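Local coordinates for putative uncharacterized protein (Ustilago maydis, PDB 4GNX) that probably serves as the smallest, OB-fold subunit of the replication protein A heterotrimer, which binds single-stranded DNA, at residues Gln38-Gly43 with Thr94-Val99. Residues are numbered along the deposited sequence; the frame is centred on the assembly and turned at random.
Sequences QTSDLG and TLVENV
S40 meets E97 where a β-hairpin turn of the OB-fold barrel rests against the long helix 93-104 near the C-terminus, a worked example of how one short polar side chain on a hairpin turn can meet a helix packed beside the barrel. The turn is type I, running from T39 to L42, and links strands 34-39 and 44-48; its second residue, S40, brings its CA within 4.9 Å of the CA of E97.

One hydrogen bond crosses the contact. S40 OG donates to E97 OE1 over 2.7 Å and meets that oxygen nearly along its C-O axis. E97 leaves the helix with CG anti to the backbone N (chi1 179°), then bends at chi2 (52°), which swings OE1 out beside the serine hydroxyl.

Van der Waals contact accompanies this bond on the helix side: S40 CB lies 3.7 Å from E97 CB and 3.9 Å from V96 CG1. V96 also packs on M121 of another subunit, in keeping with the role of such C-terminal helices in RPA trimerisation.

Charge adds a less favourable term, since D41 OD2 stands 4.2 Å from E97 OE1, which may raise the proton affinity of either carboxylate. The other oxygen of D41 is hydrogen-bonded to S10.

Within the hairpin, G43 O accepts both T39 N and T39 OG1, each at 2.9 Å, from opposite faces of its carbonyl plane.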
loop_
_atom_site.group_PDB
_atom_site.type_symbol
_atom_site.label_atom_id
_atom_site.label_comp_id
_atom_site.label_asym_id
_atom_site.label_seq_id
_atom_site.Cartn_x
_atom_site.Cartn_y
_atom_site.Cartn_z
ATOM N N GLN A 38 25.404 13.930 -2.295
ATOM C CA GLN A 38 24.176 14.340 -2.970
ATOM C C GLN A 38 22.946 13.911 -2.153
ATOM O O GLN A 38 22.838 12.761 -1.750
ATOM C CB GLN A 38 24.138 13.794 -4.402
ATOM C CG GLN A 38 22.785 13.909 -5.087
ATOM C CD GLN A 38 22.879 14.003 -6.593
ATOM O OE1 GLN A 38 23.825 13.502 -7.205
ATOM N NE2 GLN A 38 21.897 14.656 -7.203
ATOM N N THR A 39 22.035 14.855 -1.922
ATOM C CA THR A 39 20.833 14.634 -1.133
ATOM C C THR A 39 19.612 14.325 -2.001
ATOM O O THR A 39 19.617 14.634 -3.185
ATOM C CB THR A 39 20.489 15.862 -0.277
ATOM O OG1 THR A 39 21.680 16.469 0.185
ATOM C CG2 THR A 39 19.766 15.413 0.939
ATOM N N SER A 40 18.579 13.726 -1.394
ATOM C CA SER A 40 17.263 13.544 -2.012
ATOM C C SER A 40 16.762 14.839 -2.617
ATOM O O SER A 40 16.038 14.847 -3.604
ATOM C CB SER A 40 16.264 13.068 -0.964
ATOM O OG SER A 40 16.169 13.981 0.117
ATOM N N ASP A 41 17.157 15.927 -1.975
ATOM C CA ASP A 41 16.944 17.289 -2.403
ATOM C C ASP A 41 17.489 17.568 -3.799
ATOM O O ASP A 41 17.079 18.530 -4.447
ATOM C CB ASP A 41 17.716 18.166 -1.424
ATOM C CG ASP A 41 17.066 19.500 -1.202
ATOM O OD1 ASP A 41 17.797 20.506 -1.148
ATOM O OD2 ASP A 41 15.830 19.556 -1.079
ATOM N N LEU A 42 18.422 16.727 -4.240
ATOM C CA LEU A 42 19.281 16.950 -5.418
ATOM C C LEU A 42 20.393 17.949 -5.194
ATOM O O LEU A 42 21.184 18.210 -6.095
ATOM C CB LEU A 42 18.499 17.317 -6.669
ATOM C CG LEU A 42 17.816 16.137 -7.355
ATOM C CD1 LEU A 42 17.352 16.555 -8.741
ATOM C CD2 LEU A 42 18.725 14.916 -7.423
ATOM N N GLY A 43 20.466 18.486 -3.982
ATOM C CA GLY A 43 21.539 19.401 -3.617
ATOM C C GLY A 43 22.716 18.730 -2.943
ATOM O O GLY A 43 22.566 17.721 -2.290
ATOM N N THR A 94 14.238 9.119 -4.139
ATOM C CA THR A 94 12.911 9.689 -4.263
ATOM C C THR A 94 12.052 9.284 -3.067
ATOM O O THR A 94 11.327 10.112 -2.496
ATOM C CB THR A 94 12.225 9.238 -5.560
ATOM O OG1 THR A 94 13.044 9.577 -6.678
ATOM C CG2 THR A 94 10.889 9.913 -5.724
ATOM N N LEU A 95 12.137 8.016 -2.673
ATOM C CA LEU A 95 11.453 7.591 -1.469
ATOM C C LEU A 95 11.901 8.481 -0.335
ATOM O O LEU A 95 11.071 8.977 0.432
ATOM C CB LEU A 95 11.750 6.130 -1.131
ATOM C CG LEU A 95 11.113 5.583 0.161
ATOM C CD1 LEU A 95 9.749 6.199 0.442
ATOM C CD2 LEU A 95 11.004 4.068 0.065
ATOM N N VAL A 96 13.208 8.697 -0.246
ATOM C CA VAL A 96 13.760 9.451 0.856
ATOM C C VAL A 96 13.216 10.882 0.883
ATOM O O VAL A 96 12.907 11.409 1.969
ATOM C CB VAL A 96 15.303 9.454 0.840
ATOM C CG1 VAL A 96 15.838 10.408 1.904
ATOM C CG2 VAL A 96 15.831 8.044 1.075
ATOM N N GLU A 97 13.077 11.496 -0.294
ATOM C CA GLU A 97 12.677 12.884 -0.335
ATOM C C GLU A 97 11.307 13.007 0.300
ATOM O O GLU A 97 11.051 13.909 1.115
ATOM C CB GLU A 97 12.698 13.428 -1.756
ATOM C CG GLU A 97 12.264 14.890 -1.897
ATOM C CD GLU A 97 12.992 15.871 -0.968
ATOM O OE1 GLU A 97 14.192 15.657 -0.658
ATOM O OE2 GLU A 97 12.356 16.878 -0.550
ATOM N N ASN A 98 10.458 12.040 -0.025
ATOM C CA ASN A 98 9.098 12.023 0.426
ATOM C C ASN A 98 8.965 11.807 1.913
ATOM O O ASN A 98 8.106 12.402 2.579
ATOM C CB ASN A 98 8.354 10.962 -0.339
ATOM C CG ASN A 98 7.907 11.455 -1.694
ATOM O OD1 ASN A 98 7.015 12.297 -1.789
ATOM N ND2 ASN A 98 8.525 10.943 -2.751
ATOM N N VAL A 99 9.820 10.952 2.442
ATOM C CA VAL A 99 9.820 10.702 3.851
ATOM C C VAL A 99 10.275 11.955 4.577
ATOM O O VAL A 99 9.727 12.302 5.619
ATOM C CB VAL A 99 10.713 9.514 4.147
ATOM C CG1 VAL A 99 10.910 9.324 5.654
ATOM C CG2 VAL A 99 10.085 8.295 3.501
#